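Local atomic coordinates of phosphodiesterase (Candida albicans, PDB entry 6CPU), a protein that is a largely helical, metal-binding member of the cyclic nucleotide phosphodiesterase family, of the HD-domain clan, and carries zinc and magnesium ions. Residues A[224-227]-A[228-231]; A[271-275]-A[276-280]. All coordinates share one frame; numbering follows the deposited sequence.

Interaction 1: A[224-227]-A[228-231]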
ATOM      1  N   ASN A 224      10.082 -10.749   6.435  1.00 27.31           N
ATOM      2  CA  ASN A 224       9.715 -12.027   7.015  1.00 28.76           C
ATOM      3  C   ASN A 224       8.234 -12.107   7.343  1.00 28.24           C
ATOM      4  O   ASN A 224       7.796 -13.092   7.926  1.00 30.08           O
ATOM      5  CB  ASN A 224      10.524 -12.248   8.291  1.00 31.73           C
ATOM      6  CG  ASN A 224      12.004 -12.139   8.038  1.00 34.93           C
ATOM      7  OD1 ASN A 224      12.645 -11.149   8.402  1.00 37.73           O
ATOM      8  ND2 ASN A 224      12.544 -13.127   7.345  1.00 38.00           N
ATOM      9  N   LEU A 225       7.464 -11.083   6.983  1.00 25.50           N
ATOM     10  CA  LEU A 225       6.031 -11.079   7.273  1.00 24.09           C
ATOM     11  C   LEU A 225       5.256 -11.260   5.981  1.00 22.97           C
ATOM     12  O   LEU A 225       5.530 -10.600   4.978  1.00 21.92           O
ATOM     13  CB  LEU A 225       5.610  -9.785   7.963  1.00 23.90           C
ATOM     14  CG  LEU A 225       6.356  -9.421   9.243  1.00 24.31           C
ATOM     15  CD1 LEU A 225       5.907  -8.056   9.704  1.00 23.79           C
ATOM     16  CD2 LEU A 225       6.136 -10.468  10.327  1.00 25.04           C
ATOM     17  N   SER A 226       4.298 -12.178   6.007  1.00 20.57           N
ATOM     18  CA  SER A 226       3.435 -12.407   4.861  1.00 19.92           C
ATOM     19  C   SER A 226       2.450 -11.248   4.691  1.00 19.04           C
ATOM     20  O   SER A 226       2.238 -10.450   5.614  1.00 18.18           O
ATOM     21  CB  SER A 226       2.663 -13.710   5.056  1.00 19.89           C
ATOM     22  OG  SER A 226       1.701 -13.570   6.089  1.00 20.41           O
ATOM     23  N   ASN A 227       1.834 -11.171   3.518  1.00 18.78           N
ATOM     24  CA  ASN A 227       0.773 -10.198   3.305  1.00 19.14           C
ATOM     25  C   ASN A 227      -0.415 -10.397   4.266  1.00 19.12           C
ATOM     26  O   ASN A 227      -1.093  -9.428   4.609  1.00 19.79           O
ATOM     27  CB  ASN A 227       0.332 -10.191   1.842  1.00 19.98           C
ATOM     28  CG  ASN A 227       1.328  -9.491   0.943  1.00 20.65           C
ATOM     29  OD1 ASN A 227       1.925  -8.497   1.334  1.00 22.09           O
ATOM     30  ND2 ASN A 227       1.500  -9.994  -0.263  1.00 21.75           N
ATOM     31  N   ASP A 228      -0.644 -11.624   4.728  1.00 19.59           N
ATOM     32  CA  ASP A 228      -1.641 -11.863   5.774  1.00 19.69           C
ATOM     33  C   ASP A 228      -1.194 -11.317   7.134  1.00 20.54           C
ATOM     34  O   ASP A 228      -1.951 -10.604   7.807  1.00 18.85           O
ATOM     35  CB  ASP A 228      -1.991 -13.353   5.907  1.00 20.14           C
ATOM     36  CG  ASP A 228      -2.888 -13.878   4.782  1.00 22.16           C
ATOM     37  OD1 ASP A 228      -3.463 -13.097   3.982  1.00 23.63           O
ATOM     38  OD2 ASP A 228      -3.063 -15.116   4.708  1.00 23.58           O
ATOM     39  N   ASP A 229       0.041 -11.629   7.541  1.00 20.38           N
ATOM     40  CA  ASP A 229       0.610 -11.057   8.768  1.00 20.61           C
ATOM     41  C   ASP A 229       0.516  -9.533   8.728  1.00 20.00           C
ATOM     42  O   ASP A 229       0.214  -8.885   9.722  1.00 19.36           O
ATOM     43  CB  ASP A 229       2.105 -11.376   8.908  1.00 21.67           C
ATOM     44  CG  ASP A 229       2.423 -12.838   9.173  1.00 22.73           C
ATOM     45  OD1 ASP A 229       1.634 -13.568   9.830  1.00 23.07           O
ATOM     46  OD2 ASP A 229       3.542 -13.238   8.743  1.00 21.50           O
ATOM     47  N   LEU A 230       0.824  -8.961   7.565  1.00 19.95           N
ATOM     48  CA  LEU A 230       0.867  -7.508   7.415  1.00 19.43           C
ATOM     49  C   LEU A 230      -0.495  -6.853   7.636  1.00 18.56           C
ATOM     50  O   LEU A 230      -0.588  -5.761   8.204  1.00 18.74           O
ATOM     51  CB  LEU A 230       1.458  -7.131   6.055  1.00 19.76           C
ATOM     52  CG  LEU A 230       2.968  -7.413   5.964  1.00 20.51           C
ATOM     53  CD1 LEU A 230       3.424  -7.517   4.509  1.00 20.17           C
ATOM     54  CD2 LEU A 230       3.790  -6.372   6.733  1.00 21.30           C
ATOM     55  N   VAL A 231      -1.556  -7.529   7.210  1.00 18.21           N
ATOM     56  CA  VAL A 231      -2.919  -7.066   7.488  1.00 19.02           C
ATOM     57  C   VAL A 231      -3.110  -6.923   8.995  1.00 19.65           C
ATOM     58  O   VAL A 231      -3.620  -5.894   9.486  1.00 19.85           O
ATOM     59  CB  VAL A 231      -3.971  -8.040   6.909  1.00 18.96           C
ATOM     60  CG1 VAL A 231      -5.375  -7.748   7.450  1.00 19.44           C
ATOM     61  CG2 VAL A 231      -3.966  -7.965   5.392  1.00 19.02           C
TER
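The carboxylate of Asp229 is the flat group that meets Ser226. Its OD2 takes the backbone N-H of Ser226 at 3.0 Å. The donor sits on the anti side of OD2, 34° out of the carboxylate plane, so the approach is tilted. Asp229 OD2 also forms a salt bridge with Arg207 of helix 205-216. The amide of Asn227 is a further flat group; its OD1 lies 3.6 Å from Leu230 CD1.

The return bond goes from Asp229 to Ser226. Ser226 OG accepts the backbone N-H of Asp229 at 2.9 Å, and the bond is almost straight at 175°. The torsion explains the reach: OG stands between its own backbone N and carbonyl carbon (chi1 70°), facing the start of the helix. Two bonds thus run in opposite senses between the same two residues. Both tie the loop to the first turn, and the Ser226 OG bond serves the N-H of Asp229, which has no helical carbonyl to bond.

The backbone then takes over. Leu230 N donates to Ser226 O at 2.8 Å, and Val231 N donates to Asn227 O at 3.3 Å.

Leu225 and Leu230 add apolar packing: Leu225 CD1 touches Leu230 CD2 at 4.0 Å, and the two side chains cross obliquely. Leu225 CB also rests 4.0 Å from Asp229 CB, with these side chains nearly at right angles.

Asp228 turns to other partners, with a salt bridge from OD1 to Arg264 of helix 253-264. The reciprocal Ser226 and Asp229 bonds make a capping box, with Ser226 as N-cap of helix 227-242.

Interaction 2: A[271-275]-A[276-280]. With ZN (zinc ion), chain B.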
ATOM      1  N   ASN A 271       4.601  -5.909  -7.379  1.00 19.42           N
ATOM      2  CA  ASN A 271       5.586  -4.840  -7.339  1.00 19.19           C
ATOM      3  C   ASN A 271       6.684  -5.292  -6.373  1.00 19.81           C
ATOM      4  O   ASN A 271       6.381  -5.680  -5.247  1.00 18.50           O
ATOM      5  CB  ASN A 271       5.025  -3.508  -6.855  1.00 19.56           C
ATOM      6  CG  ASN A 271       4.112  -2.820  -7.877  1.00 17.85           C
ATOM      7  OD1 ASN A 271       3.877  -3.298  -8.988  1.00 18.06           O
ATOM      8  ND2 ASN A 271       3.612  -1.687  -7.493  1.00 18.72           N
ATOM      9  N   PRO A 272       7.962  -5.259  -6.808  1.00 20.42           N
ATOM     10  CA  PRO A 272       8.969  -5.697  -5.824  1.00 21.09           C
ATOM     11  C   PRO A 272       9.081  -4.777  -4.617  1.00 20.27           C
ATOM     12  O   PRO A 272       9.294  -5.261  -3.497  1.00 22.82           O
ATOM     13  CB  PRO A 272      10.272  -5.715  -6.642  1.00 21.16           C
ATOM     14  CG  PRO A 272       9.822  -5.914  -8.039  1.00 20.83           C
ATOM     15  CD  PRO A 272       8.545  -5.115  -8.150  1.00 21.07           C
ATOM     16  N   PHE A 273       8.949  -3.469  -4.819  1.00 20.32           N
ATOM     17  CA  PHE A 273       9.075  -2.506  -3.740  1.00 20.75           C
ATOM     18  C   PHE A 273       7.771  -1.832  -3.304  1.00 20.94           C
ATOM     19  O   PHE A 273       7.415  -1.902  -2.132  1.00 19.73           O
ATOM     20  CB  PHE A 273      10.071  -1.410  -4.111  1.00 21.26           C
ATOM     21  CG  PHE A 273      10.378  -0.475  -2.983  1.00 21.80           C
ATOM     22  CD1 PHE A 273      11.427  -0.740  -2.125  1.00 22.37           C
ATOM     23  CD2 PHE A 273       9.628   0.671  -2.774  1.00 23.96           C
ATOM     24  CE1 PHE A 273      11.722   0.109  -1.088  1.00 23.62           C
ATOM     25  CE2 PHE A 273       9.908   1.523  -1.727  1.00 23.80           C
ATOM     26  CZ  PHE A 273      10.974   1.245  -0.880  1.00 24.41           C
ATOM     27  N   HIS A 274       7.098  -1.152  -4.242  1.00 20.79           N
ATOM     28  CA  HIS A 274       5.871  -0.377  -3.938  1.00 21.07           C
ATOM     29  C   HIS A 274       4.618  -1.241  -3.835  1.00 19.56           C
ATOM     30  O   HIS A 274       3.685  -1.118  -4.623  1.00 20.04           O
ATOM     31  CB  HIS A 274       5.687   0.746  -4.965  1.00 21.38           C
ATOM     32  CG  HIS A 274       6.719   1.822  -4.844  1.00 21.49           C
ATOM     33  ND1 HIS A 274       7.833   1.883  -5.654  1.00 22.54           N
ATOM     34  CD2 HIS A 274       6.832   2.849  -3.972  1.00 22.77           C
ATOM     35  CE1 HIS A 274       8.575   2.920  -5.301  1.00 22.81           C
ATOM     36  NE2 HIS A 274       7.992   3.519  -4.278  1.00 23.79           N
ATOM     37  N   ASN A 275       4.626  -2.116  -2.844  1.00 19.38           N
ATOM     38  CA  ASN A 275       3.525  -3.047  -2.584  1.00 18.78           C
ATOM     39  C   ASN A 275       2.959  -2.781  -1.198  1.00 18.31           C
ATOM     40  O   ASN A 275       3.303  -1.785  -0.562  1.00 17.53           O
ATOM     41  CB  ASN A 275       4.008  -4.475  -2.739  1.00 18.52           C
ATOM     42  CG  ASN A 275       5.205  -4.782  -1.862  1.00 18.75           C
ATOM     43  OD1 ASN A 275       5.424  -4.150  -0.844  1.00 19.27           O
ATOM     44  ND2 ASN A 275       5.987  -5.733  -2.281  1.00 19.73           N
ATOM     45  N   PHE A 276       2.052  -3.634  -0.755  1.00 17.91           N
ATOM     46  CA  PHE A 276       1.403  -3.455   0.553  1.00 18.24           C
ATOM     47  C   PHE A 276       2.437  -3.520   1.688  1.00 18.35           C
ATOM     48  O   PHE A 276       2.324  -2.796   2.668  1.00 18.17           O
ATOM     49  CB  PHE A 276       0.354  -4.526   0.719  1.00 18.15           C
ATOM     50  CG  PHE A 276      -0.404  -4.445   2.001  1.00 18.14           C
ATOM     51  CD1 PHE A 276      -1.144  -3.324   2.308  1.00 18.27           C
ATOM     52  CD2 PHE A 276      -0.433  -5.538   2.868  1.00 18.63           C
ATOM     53  CE1 PHE A 276      -1.854  -3.261   3.497  1.00 18.47           C
ATOM     54  CE2 PHE A 276      -1.160  -5.483   4.048  1.00 18.27           C
ATOM     55  CZ  PHE A 276      -1.864  -4.349   4.356  1.00 18.56           C
ATOM     56  N   ARG A 277       3.459  -4.349   1.521  1.00 19.50           N
ATOM     57  CA  ARG A 277       4.540  -4.453   2.523  1.00 19.50           C
ATOM     58  C   ARG A 277       5.233  -3.097   2.758  1.00 19.81           C
ATOM     59  O   ARG A 277       5.494  -2.743   3.913  1.00 20.56           O
ATOM     60  CB  ARG A 277       5.541  -5.559   2.156  1.00 19.45           C
ATOM     61  CG  ARG A 277       6.748  -5.702   3.088  1.00 19.51           C
ATOM     62  CD  ARG A 277       7.625  -6.900   2.757  1.00 20.09           C
ATOM     63  NE  ARG A 277       6.876  -8.140   2.907  1.00 20.31           N
ATOM     64  CZ  ARG A 277       6.310  -8.832   1.928  1.00 20.32           C
ATOM     65  NH1 ARG A 277       6.453  -8.485   0.647  1.00 21.34           N
ATOM     66  NH2 ARG A 277       5.607  -9.904   2.234  1.00 21.62           N
ATOM     67  N   HIS A 278       5.498  -2.348   1.684  1.00 20.00           N
ATOM     68  CA  HIS A 278       6.071  -0.989   1.783  1.00 21.42           C
ATOM     69  C   HIS A 278       5.140  -0.049   2.520  1.00 20.66           C
ATOM     70  O   HIS A 278       5.575   0.714   3.376  1.00 20.07           O
ATOM     71  CB  HIS A 278       6.429  -0.416   0.394  1.00 21.77           C
ATOM     72  CG  HIS A 278       6.769   1.049   0.393  1.00 24.49           C
ATOM     73  ND1 HIS A 278       7.851   1.571   1.073  1.00 25.53           N
ATOM     74  CD2 HIS A 278       6.166   2.103  -0.217  1.00 26.37           C
ATOM     75  CE1 HIS A 278       7.897   2.882   0.884  1.00 26.44           C
ATOM     76  NE2 HIS A 278       6.885   3.233   0.106  1.00 28.66           N
ATOM     77  N   ALA A 279       3.847  -0.093   2.186  1.00 20.61           N
ATOM     78  CA  ALA A 279       2.864   0.736   2.858  1.00 19.51           C
ATOM     79  C   ALA A 279       2.856   0.492   4.369  1.00 20.24           C
ATOM     80  O   ALA A 279       2.823   1.447   5.175  1.00 19.50           O
ATOM     81  CB  ALA A 279       1.474   0.499   2.279  1.00 20.04           C
ATOM     82  N   VAL A 280       2.872  -0.785   4.743  1.00 20.20           N
ATOM     83  CA  VAL A 280       2.815  -1.165   6.140  1.00 20.84           C
ATOM     84  C   VAL A 280       4.132  -0.785   6.850  1.00 20.24           C
ATOM     85  O   VAL A 280       4.113  -0.318   7.973  1.00 21.15           O
ATOM     86  CB  VAL A 280       2.476  -2.659   6.309  1.00 20.54           C
ATOM     87  CG1 VAL A 280       2.498  -3.043   7.781  1.00 21.04           C
ATOM     88  CG2 VAL A 280       1.097  -2.959   5.704  1.00 20.85           C
TER
HETATM   89 ZN    ZN B 601       6.228   5.187  -0.622  1.00 34.92          ZN
HETATM   90  O   HOH W   1       8.439  -6.537  -0.665  1.00 31.34           O
HETATM   91  O   HOH W   2       7.934   4.906  -2.001  1.00 34.55           O
HETATM   92  O   HOH W   3       5.980   7.080  -1.641  1.00 30.21           O
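Phe273 and His274 both approach the His278 ring from the same side, and the three form an aromatic cluster. Phe273 CE2 lies over one face of the imidazole, 3.5 Å from His278 ND1, an oblique pair with planes 40° apart. His274 turns its edge toward the His278 ring in an offset edge-to-face arrangement with planes at 82°.

His278 NE2 binds the zinc ion at 2.2 Å, alongside two waters; His349, Asp350 and Asp462 complete the site. One zinc-bound water is 2.7 Å from His274 NE2, at the ring edge. His274 ND1 is hydrogen-bonded to Glu483, which fixes the second-shell imidazole beside that water.

The hydrogen bonds start the helix. Asn275 is the N-cap: its CG stands between its backbone N and carbonyl carbon (chi1 55°), which brings OD1 to His278 N at 3.1 Å, nearly along the C=O axis. Asn275 O accepts from Ala279 N at 3.3 Å. Another water accepts from Asn275 ND2 and Arg277 NH1, while Glu39 forms a salt bridge with Arg277.

Residues 271-275 end the loop that follows helix 253-264, and 276-280 begin helix 276-292. Helix 470-495 packs against Phe273, and helices 227-242 and 253-264 pack against Phe276.

Both interactions are buried helix starts, and in each a polar side chain at the N-cap accepts a backbone N-H. Interaction 2 lies deeper: its centre is about 6 Å from the centre of the chain, against about 12 Å for the centre of interaction 1. Their chemistry differs. Interaction 1 relies on a carboxylate and leucine packing, with the zinc about 14 Å from the Leu230 side chain. Interaction 2 instead uses aromatic rings and a zinc ligand. The two touch directly: Leu225 O and Arg277 NH2 are 2.8 Å apart, a probable hydrogen bond. Leu230 packs on Phe276, Arg277 and Val280; these contacts are part of the packing between helices 227-242 and 276-292.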